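Local coordinates for protein amine Dehydrogenase (Pseudomonas putida, PDB 1JMX) that carries two c-type hemes in one subunit of an amine dehydrogenase and probably passes on electrons taken from amine oxidation, at residues 100-105 and 136-141; 37-42 and 489-494; 374-379 and 482-487. All coordinates share one frame; numbering follows the deposited sequence.

How the interactions relate
Interactions 1 and 2 serve the same heme c: residues 100-105 bind it covalently and supply one iron ligand, while residues 37-42 and 489-494 reach its two propionates. Their centres lie about 20 Å apart, yet they touch where Ser105 OG meets Pro494 O at 2.7 Å, probably a hydrogen bond. Interaction 3 follows interaction 1 in the chain, its centre about 20 Å away, and lies about 21 Å from that of interaction 2; it pairs two strands, and residues 482-487 run almost directly into 489-494. The side chain of Arg487 ends about 6 Å from a bound heme. Both interactions 1 and 3 are nested within the long loop that interaction 2 closes.

Interaction 1. Residues 100-105 and 136-141. With HEC (heme c), chain E.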
loop_
_atom_site.group_PDB
_atom_site.type_symbol
_atom_site.label_atom_id
_atom_site.label_comp_id
_atom_site.label_asym_id
_atom_site.label_seq_id
_atom_site.Cartn_x
_atom_site.Cartn_y
_atom_site.Cartn_z
ATOM N N CYS A 100 -2.151 -12.845 2.280
ATOM C CA CYS A 100 -2.456 -12.273 0.962
ATOM C C CYS A 100 -3.119 -10.916 0.824
ATOM O O CYS A 100 -3.232 -10.415 -0.288
ATOM C CB CYS A 100 -3.287 -13.275 0.152
ATOM S SG CYS A 100 -2.529 -14.897 0.227
ATOM N N GLY A 101 -3.591 -10.335 1.918
ATOM C CA GLY A 101 -4.246 -9.047 1.799
ATOM C C GLY A 101 -3.607 -7.924 2.577
ATOM O O GLY A 101 -4.254 -6.909 2.807
ATOM N N ARG A 102 -2.348 -8.086 2.976
ATOM C CA ARG A 102 -1.660 -7.054 3.745
ATOM C C ARG A 102 -0.923 -6.032 2.880
ATOM O O ARG A 102 -0.475 -5.003 3.368
ATOM C CB ARG A 102 -0.705 -7.682 4.764
ATOM C CG ARG A 102 0.464 -8.409 4.156
ATOM C CD ARG A 102 1.441 -8.824 5.226
ATOM N NE ARG A 102 2.567 -9.575 4.680
ATOM C CZ ARG A 102 3.634 -9.035 4.092
ATOM N NH1 ARG A 102 3.744 -7.721 3.956
ATOM N NH2 ARG A 102 4.622 -9.822 3.678
ATOM N N CYS A 103 -0.831 -6.318 1.590
ATOM C CA CYS A 103 -0.167 -5.444 0.632
ATOM C C CYS A 103 -1.251 -4.820 -0.229
ATOM O O CYS A 103 -1.473 -3.610 -0.194
ATOM C CB CYS A 103 0.772 -6.283 -0.227
ATOM S SG CYS A 103 2.366 -6.539 0.527
ATOM N N HIS A 104 -1.869 -5.659 -1.052
ATOM C CA HIS A 104 -2.974 -5.253 -1.897
ATOM C C HIS A 104 -4.218 -5.869 -1.249
ATOM O O HIS A 104 -4.120 -6.562 -0.237
ATOM C CB HIS A 104 -2.789 -5.746 -3.343
ATOM C CG HIS A 104 -2.420 -7.195 -3.463
ATOM N ND1 HIS A 104 -3.293 -8.221 -3.178
ATOM C CD2 HIS A 104 -1.264 -7.786 -3.844
ATOM C CE1 HIS A 104 -2.694 -9.380 -3.375
ATOM N NE2 HIS A 104 -1.460 -9.144 -3.780
ATOM N N SER A 105 -5.380 -5.625 -1.835
ATOM C CA SER A 105 -6.630 -6.146 -1.299
ATOM C C SER A 105 -6.737 -7.663 -1.404
ATOM O O SER A 105 -6.070 -8.285 -2.223
ATOM C CB SER A 105 -7.812 -5.517 -2.043
ATOM O OG SER A 105 -7.907 -6.020 -3.362
ATOM N N GLN A 136 9.005 -8.685 6.108
ATOM C CA GLN A 136 8.027 -7.658 6.441
ATOM C C GLN A 136 7.096 -8.083 7.571
ATOM O O GLN A 136 7.089 -9.247 7.966
ATOM C CB GLN A 136 7.215 -7.293 5.190
ATOM C CG GLN A 136 8.043 -6.669 4.071
ATOM C CD GLN A 136 7.299 -6.588 2.752
ATOM O OE1 GLN A 136 6.113 -6.877 2.677
ATOM N NE2 GLN A 136 8.004 -6.205 1.703
ATOM N N ALA A 137 6.325 -7.129 8.096
ATOM C CA ALA A 137 5.374 -7.401 9.173
ATOM C C ALA A 137 4.396 -8.484 8.734
ATOM O O ALA A 137 3.951 -8.493 7.580
ATOM C CB ALA A 137 4.618 -6.134 9.548
ATOM N N GLN A 138 4.081 -9.395 9.656
ATOM C CA GLN A 138 3.178 -10.523 9.416
ATOM C C GLN A 138 3.797 -11.575 8.498
ATOM O O GLN A 138 3.095 -12.369 7.873
ATOM C CB GLN A 138 1.825 -10.054 8.873
ATOM C CG GLN A 138 0.965 -9.317 9.895
ATOM C CD GLN A 138 -0.280 -8.706 9.270
ATOM O OE1 GLN A 138 -0.196 -7.888 8.355
ATOM N NE2 GLN A 138 -1.445 -9.102 9.766
ATOM N N ALA A 139 5.123 -11.582 8.450
ATOM C CA ALA A 139 5.877 -12.521 7.642
ATOM C C ALA A 139 7.133 -12.945 8.408
ATOM O O ALA A 139 7.435 -14.124 8.476
ATOM C CB ALA A 139 6.246 -11.890 6.313
ATOM N N ARG A 140 7.830 -11.977 9.011
ATOM C CA ARG A 140 9.059 -12.218 9.786
ATOM C C ARG A 140 8.796 -12.961 11.106
ATOM O O ARG A 140 9.725 -13.386 11.791
ATOM C CB ARG A 140 9.756 -10.883 10.109
ATOM C CG ARG A 140 9.092 -10.101 11.250
ATOM C CD ARG A 140 9.906 -8.897 11.720
ATOM N NE ARG A 140 9.878 -7.827 10.738
ATOM C CZ ARG A 140 9.264 -6.653 10.882
ATOM N NH1 ARG A 140 8.615 -6.347 11.990
ATOM N NH2 ARG A 140 9.225 -5.817 9.855
ATOM N N ASP A 141 7.529 -13.057 11.484
ATOM C CA ASP A 141 7.133 -13.718 12.720
ATOM C C ASP A 141 6.763 -15.180 12.530
ATOM O O ASP A 141 6.389 -15.855 13.485
ATOM C CB ASP A 141 5.954 -12.976 13.356
ATOM C CG ASP A 141 4.711 -12.946 12.465
ATOM O OD1 ASP A 141 4.797 -13.146 11.228
ATOM O OD2 ASP A 141 3.622 -12.699 13.018
HETATM FE FE HEC E . 0.039 -10.359 -4.441
HETATM C CHA HEC E . -0.171 -9.170 -7.557
HETATM C CHB HEC E . -2.086 -12.841 -5.295
HETATM C CHC HEC E . 0.370 -11.691 -1.345
HETATM C CHD HEC E . 2.221 -7.846 -3.616
HETATM N NA HEC E . -0.935 -10.872 -6.058
HETATM C C1A HEC E . -0.917 -10.266 -7.271
HETATM C C2A HEC E . -1.768 -10.930 -8.218
HETATM C C3A HEC E . -2.318 -11.956 -7.571
HETATM C C4A HEC E . -1.788 -11.927 -6.236
HETATM C CMA HEC E . -3.295 -12.969 -8.142
HETATM C CAA HEC E . -1.959 -10.528 -9.663
HETATM C CBA HEC E . -1.324 -11.662 -10.466
HETATM C CGA HEC E . -1.337 -11.522 -11.966
HETATM O O1A HEC E . -1.821 -10.542 -12.507
HETATM O O2A HEC E . -0.837 -12.418 -12.612
HETATM N NB HEC E . -0.696 -11.911 -3.520
HETATM C C1B HEC E . -1.582 -12.865 -4.024
HETATM C C2B HEC E . -1.895 -13.900 -3.098
HETATM C C3B HEC E . -1.180 -13.603 -1.977
HETATM C C4B HEC E . -0.457 -12.351 -2.234
HETATM C CMB HEC E . -2.825 -15.105 -3.347
HETATM C CAB HEC E . -1.185 -14.482 -0.734
HETATM C CBB HEC E . 0.072 -15.329 -0.521
HETATM N NC HEC E . 1.053 -9.854 -2.821
HETATM C C1C HEC E . 1.067 -10.517 -1.613
HETATM C C2C HEC E . 1.903 -9.858 -0.654
HETATM C C3C HEC E . 2.410 -8.784 -1.264
HETATM C C4C HEC E . 1.901 -8.780 -2.631
HETATM C CMC HEC E . 2.138 -10.325 0.785
HETATM C CAC HEC E . 3.229 -7.736 -0.543
HETATM C CBC HEC E . 4.736 -7.869 -0.442
HETATM N ND HEC E . 0.859 -8.837 -5.378
HETATM C C1D HEC E . 1.741 -7.882 -4.915
HETATM C C2D HEC E . 2.109 -6.935 -5.972
HETATM C C3D HEC E . 1.402 -7.369 -7.077
HETATM C C4D HEC E . 0.660 -8.498 -6.679
HETATM C CMD HEC E . 3.063 -5.751 -5.842
HETATM C CAD HEC E . 1.329 -6.846 -8.516
HETATM C CBD HEC E . 2.075 -5.595 -8.841
HETATM C CGD HEC E . 1.183 -4.403 -8.741
HETATM O O1D HEC E . 0.178 -4.468 -7.995
HETATM O O2D HEC E . 1.471 -3.383 -9.404
HETATM O O HOH W 1 2.166 -12.338 5.295
#
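Arg102 reaches from the heme-binding loop into the turn at residues 136-141. Its CB lies 3.6 Å from Gln138 OE1, and CD passes the carbonyl oxygen of Ala137. The side chain runs extended from CG to NE, a reach that suits arginine here. NE donates to a water that donates to Gln138 O. At the tip the guanidinium has Ala137 O over one face and the heme methyl CMC over the opposite one, both toward its rim, while Ala139 CB packs 3.7 Å from NH2. NH1 makes a nearly straight bond of 2.8 Å to Gln136 OE1 (171° at the hydrogen), lying in both the guanidinium and the carbonyl plane although the two groups stand 83° apart; NH2 adds a weak one. These bonds fix the arginine's rotation.

The loop is the CXXCH motif of c-type cytochromes: Cys100 and Cys103 form thioethers to the heme, and His104 NE2 binds iron at 2.0 Å, opposite His126. His104 ND1 donates to Ser105 O at 2.9 Å, orienting the imidazole. Residues 100-105 link helices 94-100 and 107-110, and residues 136-141 link helices 116-129 and 144-159, with Cys100 and Ala139 both packing on the latter helix.

Interaction 2. Residues 37-42 and 489-494. With HEC (heme c), chain E.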
loop_
_atom_site.group_PDB
_atom_site.type_symbol
_atom_site.label_atom_id
_atom_site.label_comp_id
_atom_site.label_asym_id
_atom_site.label_seq_id
_atom_site.Cartn_x
_atom_site.Cartn_y
_atom_site.Cartn_z
ATOM N N TRP A 37 -6.934 -9.578 -16.289
ATOM C CA TRP A 37 -6.180 -9.924 -17.487
ATOM C C TRP A 37 -5.302 -8.761 -17.923
ATOM O O TRP A 37 -4.133 -8.965 -18.245
ATOM C CB TRP A 37 -7.102 -10.387 -18.620
ATOM C CG TRP A 37 -7.531 -11.810 -18.446
ATOM C CD1 TRP A 37 -8.798 -12.267 -18.249
ATOM C CD2 TRP A 37 -6.676 -12.957 -18.394
ATOM N NE1 TRP A 37 -8.787 -13.630 -18.068
ATOM C CE2 TRP A 37 -7.498 -14.080 -18.155
ATOM C CE3 TRP A 37 -5.290 -13.147 -18.523
ATOM C CZ2 TRP A 37 -6.983 -15.375 -18.041
ATOM C CZ3 TRP A 37 -4.778 -14.439 -18.408
ATOM C CH2 TRP A 37 -5.626 -15.534 -18.169
ATOM N N LEU A 38 -5.843 -7.543 -17.884
ATOM C CA LEU A 38 -5.065 -6.362 -18.248
ATOM C C LEU A 38 -3.841 -6.218 -17.327
ATOM O O LEU A 38 -2.753 -5.854 -17.777
ATOM C CB LEU A 38 -5.916 -5.090 -18.166
ATOM C CG LEU A 38 -5.135 -3.774 -18.315
ATOM C CD1 LEU A 38 -4.557 -3.660 -19.716
ATOM C CD2 LEU A 38 -6.032 -2.597 -18.011
ATOM N N MET A 39 -4.033 -6.508 -16.042
ATOM C CA MET A 39 -2.967 -6.420 -15.046
ATOM C C MET A 39 -1.849 -7.428 -15.270
ATOM O O MET A 39 -0.691 -7.119 -15.033
ATOM C CB MET A 39 -3.531 -6.563 -13.636
ATOM C CG MET A 39 -4.048 -5.256 -13.051
ATOM S SD MET A 39 -4.595 -5.415 -11.340
ATOM C CE MET A 39 -3.014 -5.678 -10.500
ATOM N N SER A 40 -2.195 -8.630 -15.723
ATOM C CA SER A 40 -1.193 -9.661 -15.995
ATOM C C SER A 40 -0.334 -9.272 -17.189
ATOM O O SER A 40 0.886 -9.407 -17.150
ATOM C CB SER A 40 -1.859 -11.002 -16.269
ATOM O OG SER A 40 -2.428 -11.504 -15.094
ATOM N N ILE A 41 -0.984 -8.784 -18.245
ATOM C CA ILE A 41 -0.289 -8.369 -19.454
ATOM C C ILE A 41 0.591 -7.149 -19.183
ATOM O O ILE A 41 1.711 -7.057 -19.688
ATOM C CB ILE A 41 -1.276 -8.094 -20.597
ATOM C CG1 ILE A 41 -2.029 -9.385 -20.940
ATOM C CG2 ILE A 41 -0.533 -7.552 -21.811
ATOM C CD1 ILE A 41 -3.215 -9.207 -21.870
ATOM N N ALA A 42 0.088 -6.231 -18.363
ATOM C CA ALA A 42 0.839 -5.042 -17.990
ATOM C C ALA A 42 2.085 -5.455 -17.204
ATOM O O ALA A 42 3.121 -4.805 -17.302
ATOM C CB ALA A 42 -0.016 -4.115 -17.163
ATOM N N ASN A 489 1.776 3.431 -7.430
ATOM C CA ASN A 489 1.437 2.190 -8.110
ATOM C C ASN A 489 -0.067 2.027 -7.916
ATOM O O ASN A 489 -0.531 1.704 -6.825
ATOM C CB ASN A 489 2.191 0.999 -7.512
ATOM C CG ASN A 489 1.901 -0.314 -8.241
ATOM O OD1 ASN A 489 2.169 -1.400 -7.718
ATOM N ND2 ASN A 489 1.367 -0.218 -9.454
ATOM N N ASN A 490 -0.825 2.271 -8.978
ATOM C CA ASN A 490 -2.280 2.192 -8.909
ATOM C C ASN A 490 -2.878 1.405 -10.062
ATOM O O ASN A 490 -3.383 1.982 -11.017
ATOM C CB ASN A 490 -2.876 3.602 -8.895
ATOM C CG ASN A 490 -3.507 3.967 -7.559
ATOM O OD1 ASN A 490 -3.141 4.981 -6.954
ATOM N ND2 ASN A 490 -4.478 3.163 -7.105
ATOM N N PRO A 491 -2.816 0.070 -9.989
ATOM C CA PRO A 491 -3.352 -0.818 -11.020
ATOM C C PRO A 491 -4.890 -0.753 -10.999
ATOM O O PRO A 491 -5.475 -0.183 -10.070
ATOM C CB PRO A 491 -2.864 -2.192 -10.562
ATOM C CG PRO A 491 -1.730 -1.895 -9.641
ATOM C CD PRO A 491 -2.205 -0.710 -8.903
ATOM N N PRO A 492 -5.556 -1.337 -12.021
ATOM C CA PRO A 492 -7.017 -1.393 -12.193
ATOM C C PRO A 492 -7.757 -1.983 -10.992
ATOM O O PRO A 492 -8.905 -1.627 -10.715
ATOM C CB PRO A 492 -7.168 -2.284 -13.417
ATOM C CG PRO A 492 -5.996 -1.896 -14.230
ATOM C CD PRO A 492 -4.887 -1.888 -13.211
ATOM N N LEU A 493 -7.106 -2.927 -10.323
ATOM C CA LEU A 493 -7.661 -3.571 -9.141
ATOM C C LEU A 493 -6.783 -3.234 -7.932
ATOM O O LEU A 493 -5.556 -3.309 -7.998
ATOM C CB LEU A 493 -7.734 -5.089 -9.343
ATOM C CG LEU A 493 -8.704 -5.604 -10.412
ATOM C CD1 LEU A 493 -8.665 -7.116 -10.492
ATOM C CD2 LEU A 493 -10.105 -5.134 -10.086
ATOM N N PRO A 494 -7.407 -2.808 -6.822
ATOM C CA PRO A 494 -6.676 -2.460 -5.599
ATOM C C PRO A 494 -6.095 -3.685 -4.883
ATOM O O PRO A 494 -6.424 -4.831 -5.265
ATOM C CB PRO A 494 -7.742 -1.767 -4.758
ATOM C CG PRO A 494 -8.996 -2.479 -5.156
ATOM C CD PRO A 494 -8.854 -2.574 -6.656
ATOM O OXT PRO A 494 -5.291 -3.482 -3.953
HETATM FE FE HEC E . 0.039 -10.359 -4.441
HETATM C CHA HEC E . -0.171 -9.170 -7.557
HETATM C CHB HEC E . -2.086 -12.841 -5.295
HETATM C CHC HEC E . 0.370 -11.691 -1.345
HETATM C CHD HEC E . 2.221 -7.846 -3.616
HETATM N NA HEC E . -0.935 -10.872 -6.058
HETATM C C1A HEC E . -0.917 -10.266 -7.271
HETATM C C2A HEC E . -1.768 -10.930 -8.218
HETATM C C3A HEC E . -2.318 -11.956 -7.571
HETATM C C4A HEC E . -1.788 -11.927 -6.236
HETATM C CMA HEC E . -3.295 -12.969 -8.142
HETATM C CAA HEC E . -1.959 -10.528 -9.663
HETATM C CBA HEC E . -1.324 -11.662 -10.466
HETATM C CGA HEC E . -1.337 -11.522 -11.966
HETATM O O1A HEC E . -1.821 -10.542 -12.507
HETATM O O2A HEC E . -0.837 -12.418 -12.612
HETATM N NB HEC E . -0.696 -11.911 -3.520
HETATM C C1B HEC E . -1.582 -12.865 -4.024
HETATM C C2B HEC E . -1.895 -13.900 -3.098
HETATM C C3B HEC E . -1.180 -13.603 -1.977
HETATM C C4B HEC E . -0.457 -12.351 -2.234
HETATM C CMB HEC E . -2.825 -15.105 -3.347
HETATM C CAB HEC E . -1.185 -14.482 -0.734
HETATM C CBB HEC E . 0.072 -15.329 -0.521
HETATM N NC HEC E . 1.053 -9.854 -2.821
HETATM C C1C HEC E . 1.067 -10.517 -1.613
HETATM C C2C HEC E . 1.903 -9.858 -0.654
HETATM C C3C HEC E . 2.410 -8.784 -1.264
HETATM C C4C HEC E . 1.901 -8.780 -2.631
HETATM C CMC HEC E . 2.138 -10.325 0.785
HETATM C CAC HEC E . 3.229 -7.736 -0.543
HETATM C CBC HEC E . 4.736 -7.869 -0.442
HETATM N ND HEC E . 0.859 -8.837 -5.378
HETATM C C1D HEC E . 1.741 -7.882 -4.915
HETATM C C2D HEC E . 2.109 -6.935 -5.972
HETATM C C3D HEC E . 1.402 -7.369 -7.077
HETATM C C4D HEC E . 0.660 -8.498 -6.679
HETATM C CMD HEC E . 3.063 -5.751 -5.842
HETATM C CAD HEC E . 1.329 -6.846 -8.516
HETATM C CBD HEC E . 2.075 -5.595 -8.841
HETATM C CGD HEC E . 1.183 -4.403 -8.741
HETATM O O1D HEC E . 0.178 -4.468 -7.995
HETATM O O2D HEC E . 1.471 -3.383 -9.404
#
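From helix 34-48, Met39 threads its side chain along the C-terminal tail, touching three successive residues. CG sits tightly against Pro492 CD at 3.5 Å, and CE lies equally close to Pro491 CB. Between them SD meets Leu493 CB at 3.7 Å, and Leu493 N offers it a weak hydrogen bond. The chain is extended through chi2 (-176°) and then bends at chi3 (69°), which turns the methyl toward Pro491. An unbranched, flexible thioether suits this path past rigid proline rings. One helical position earlier, Leu38 lays CD2 3.8 Å from Pro492 CG, the two side chains crossing at about a right angle. Aromatic side chains of another protein's chain also lie against Pro491 and Pro492.

Next outward are the heme propionates. Ser40, on the same helix, donates from OG to heme O1A at 2.8 Å; its small hydroxyl can reach the carboxylate while staying close to the backbone. The other propionate is approached by the tail, with Pro491 CG 3.5 Å from heme O2D and the Asn489 side chain nearby. Thus helix and tail each address one propionate, with the methionine packed between helix and tail. In the second shell, Arg108 touches both Met39 and Pro491, hydrogen-bonds the heme, and takes Leu493 O and Pro494 O as acceptors, so it ties the chain terminus to the cofactor.

The contact joins the N-terminal heme-binding part to the end of the chain, which follows strand 476-484. Helix 54-67 packs against Leu38 and Trp37, and helix 107-110 brings Arg108.

Interaction 3. Residues 374-379 and 482-487; sequences FSIARI and IVTVQR
The guanidinium of Arg378 has Arg487 CG over the centre of one face, 3.8 Å above the plane, and Val485 O near its edge. NE and NH2 grip that one oxygen side-on, at 3.0 and 3.1 Å, approaching from opposite faces of the carbonyl plane. A bend at chi3 (78°) brings the group round to it. The Arg487 guanidinium is turned 78° from that of Arg378, its NH1 donating to the backbone of another protein's chain, and its aliphatic part does the packing. An acidic side chain of that other chain accepts from Arg378 NH2, which probably eases the proximity of the two positive groups. The Phe374 ring presents its edge to Ile482 CD1.

Between these ends, strands 367-378 and 476-484 pair in parallel within the mixed sheet of the C-terminal domain, of the immunoglobulin-like E-set clan. Ile482 N donates to Ser375 O, Ala377 N to Ile482 O, Thr484 N to Ala377 O, and Ile379 N to Thr484 O.

The beta-branched Ile376, Ile482 and Thr484 suit the extended backbone and share one face with Arg378; Ile376 CD1 lies 4.0 Å from Ile482 CB. On the other face the small Ala377 meets Val483 CG2 through CB at 3.9 Å, and Val483 also packs on strand 442-445.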
loop_
_atom_site.group_PDB
_atom_site.type_symbol
_atom_site.label_atom_id
_atom_site.label_comp_id
_atom_site.label_asym_id
_atom_site.label_seq_id
_atom_site.Cartn_x
_atom_site.Cartn_y
_atom_site.Cartn_z
ATOM N N PHE A 374 -15.709 5.442 8.260
ATOM C CA PHE A 374 -14.254 5.538 8.177
ATOM C C PHE A 374 -13.845 5.627 6.705
ATOM O O PHE A 374 -14.374 4.914 5.859
ATOM C CB PHE A 374 -13.579 4.328 8.831
ATOM C CG PHE A 374 -12.073 4.383 8.788
ATOM C CD1 PHE A 374 -11.372 5.258 9.616
ATOM C CD2 PHE A 374 -11.355 3.579 7.907
ATOM C CE1 PHE A 374 -9.978 5.334 9.569
ATOM C CE2 PHE A 374 -9.957 3.645 7.852
ATOM C CZ PHE A 374 -9.270 4.524 8.684
ATOM N N SER A 375 -12.914 6.524 6.399
ATOM C CA SER A 375 -12.458 6.692 5.026
ATOM C C SER A 375 -11.051 7.270 4.945
ATOM O O SER A 375 -10.525 7.803 5.921
ATOM C CB SER A 375 -13.434 7.572 4.235
ATOM O OG SER A 375 -13.424 8.909 4.699
ATOM N N ILE A 376 -10.459 7.183 3.763
ATOM C CA ILE A 376 -9.111 7.679 3.535
ATOM C C ILE A 376 -9.071 8.771 2.464
ATOM O O ILE A 376 -9.494 8.558 1.329
ATOM C CB ILE A 376 -8.150 6.519 3.091
ATOM C CG1 ILE A 376 -8.041 5.455 4.186
ATOM C CG2 ILE A 376 -6.773 7.066 2.695
ATOM C CD1 ILE A 376 -7.401 5.943 5.453
ATOM N N ALA A 377 -8.572 9.940 2.852
ATOM C CA ALA A 377 -8.398 11.071 1.945
ATOM C C ALA A 377 -6.895 11.120 1.686
ATOM O O ALA A 377 -6.109 10.700 2.532
ATOM C CB ALA A 377 -8.867 12.360 2.612
ATOM N N ARG A 378 -6.477 11.595 0.521
ATOM C CA ARG A 378 -5.046 11.638 0.235
ATOM C C ARG A 378 -4.600 12.965 -0.361
ATOM O O ARG A 378 -5.293 13.561 -1.177
ATOM C CB ARG A 378 -4.651 10.491 -0.710
ATOM C CG ARG A 378 -5.386 9.178 -0.454
ATOM C CD ARG A 378 -4.966 8.057 -1.391
ATOM N NE ARG A 378 -3.697 7.500 -0.961
ATOM C CZ ARG A 378 -3.499 6.240 -0.588
ATOM N NH1 ARG A 378 -4.488 5.356 -0.602
ATOM N NH2 ARG A 378 -2.308 5.890 -0.130
ATOM N N ILE A 379 -3.443 13.440 0.070
ATOM C CA ILE A 379 -2.903 14.671 -0.468
ATOM C C ILE A 379 -2.520 14.362 -1.914
ATOM O O ILE A 379 -2.403 13.205 -2.298
ATOM C CB ILE A 379 -1.659 15.168 0.333
ATOM C CG1 ILE A 379 -0.546 14.115 0.317
ATOM C CG2 ILE A 379 -2.059 15.523 1.768
ATOM C CD1 ILE A 379 0.684 14.497 1.133
ATOM N N ILE A 482 -8.931 9.990 7.790
ATOM C CA ILE A 482 -7.484 10.152 7.858
ATOM C C ILE A 482 -7.027 10.656 6.489
ATOM O O ILE A 482 -7.393 10.094 5.457
ATOM C CB ILE A 482 -6.759 8.822 8.200
ATOM C CG1 ILE A 482 -6.981 8.458 9.666
ATOM C CG2 ILE A 482 -5.275 8.938 7.917
ATOM C CD1 ILE A 482 -6.460 7.107 10.026
ATOM N N VAL A 483 -6.315 11.778 6.488
ATOM C CA VAL A 483 -5.788 12.351 5.260
ATOM C C VAL A 483 -4.334 11.923 5.219
ATOM O O VAL A 483 -3.563 12.270 6.112
ATOM C CB VAL A 483 -5.842 13.890 5.272
ATOM C CG1 VAL A 483 -5.366 14.441 3.943
ATOM C CG2 VAL A 483 -7.251 14.371 5.571
ATOM N N THR A 484 -3.983 11.093 4.240
ATOM C CA THR A 484 -2.605 10.628 4.099
ATOM C C THR A 484 -1.890 10.909 2.800
ATOM O O THR A 484 -2.345 11.695 1.971
ATOM C CB THR A 484 -2.428 9.127 4.364
ATOM O OG1 THR A 484 -3.590 8.388 3.951
ATOM C CG2 THR A 484 -2.088 8.925 5.776
ATOM N N VAL A 485 -0.763 10.215 2.656
ATOM C CA VAL A 485 0.126 10.313 1.520
ATOM C C VAL A 485 -0.356 9.582 0.267
ATOM O O VAL A 485 -1.238 8.726 0.313
ATOM C CB VAL A 485 1.532 9.804 1.922
ATOM C CG1 VAL A 485 2.013 10.554 3.165
ATOM C CG2 VAL A 485 1.499 8.304 2.194
ATOM N N GLN A 486 0.278 9.916 -0.848
ATOM C CA GLN A 486 -0.045 9.336 -2.143
ATOM C C GLN A 486 0.521 7.927 -2.308
ATOM O O GLN A 486 1.262 7.427 -1.457
ATOM C CB GLN A 486 0.533 10.195 -3.282
ATOM C CG GLN A 486 0.712 11.689 -3.004
ATOM C CD GLN A 486 2.080 12.033 -2.429
ATOM O OE1 GLN A 486 2.275 11.985 -1.227
ATOM N NE2 GLN A 486 3.017 12.411 -3.289
ATOM N N ARG A 487 0.123 7.295 -3.408
ATOM C CA ARG A 487 0.606 5.982 -3.808
ATOM C C ARG A 487 0.735 6.134 -5.321
ATOM O O ARG A 487 -0.130 6.731 -5.965
ATOM C CB ARG A 487 -0.345 4.840 -3.406
ATOM C CG ARG A 487 -1.781 4.953 -3.868
ATOM C CD ARG A 487 -2.570 3.710 -3.479
ATOM N NE ARG A 487 -2.306 2.583 -4.373
ATOM C CZ ARG A 487 -2.799 1.353 -4.224
ATOM N NH1 ARG A 487 -3.591 1.051 -3.200
ATOM N NH2 ARG A 487 -2.549 0.427 -5.143
#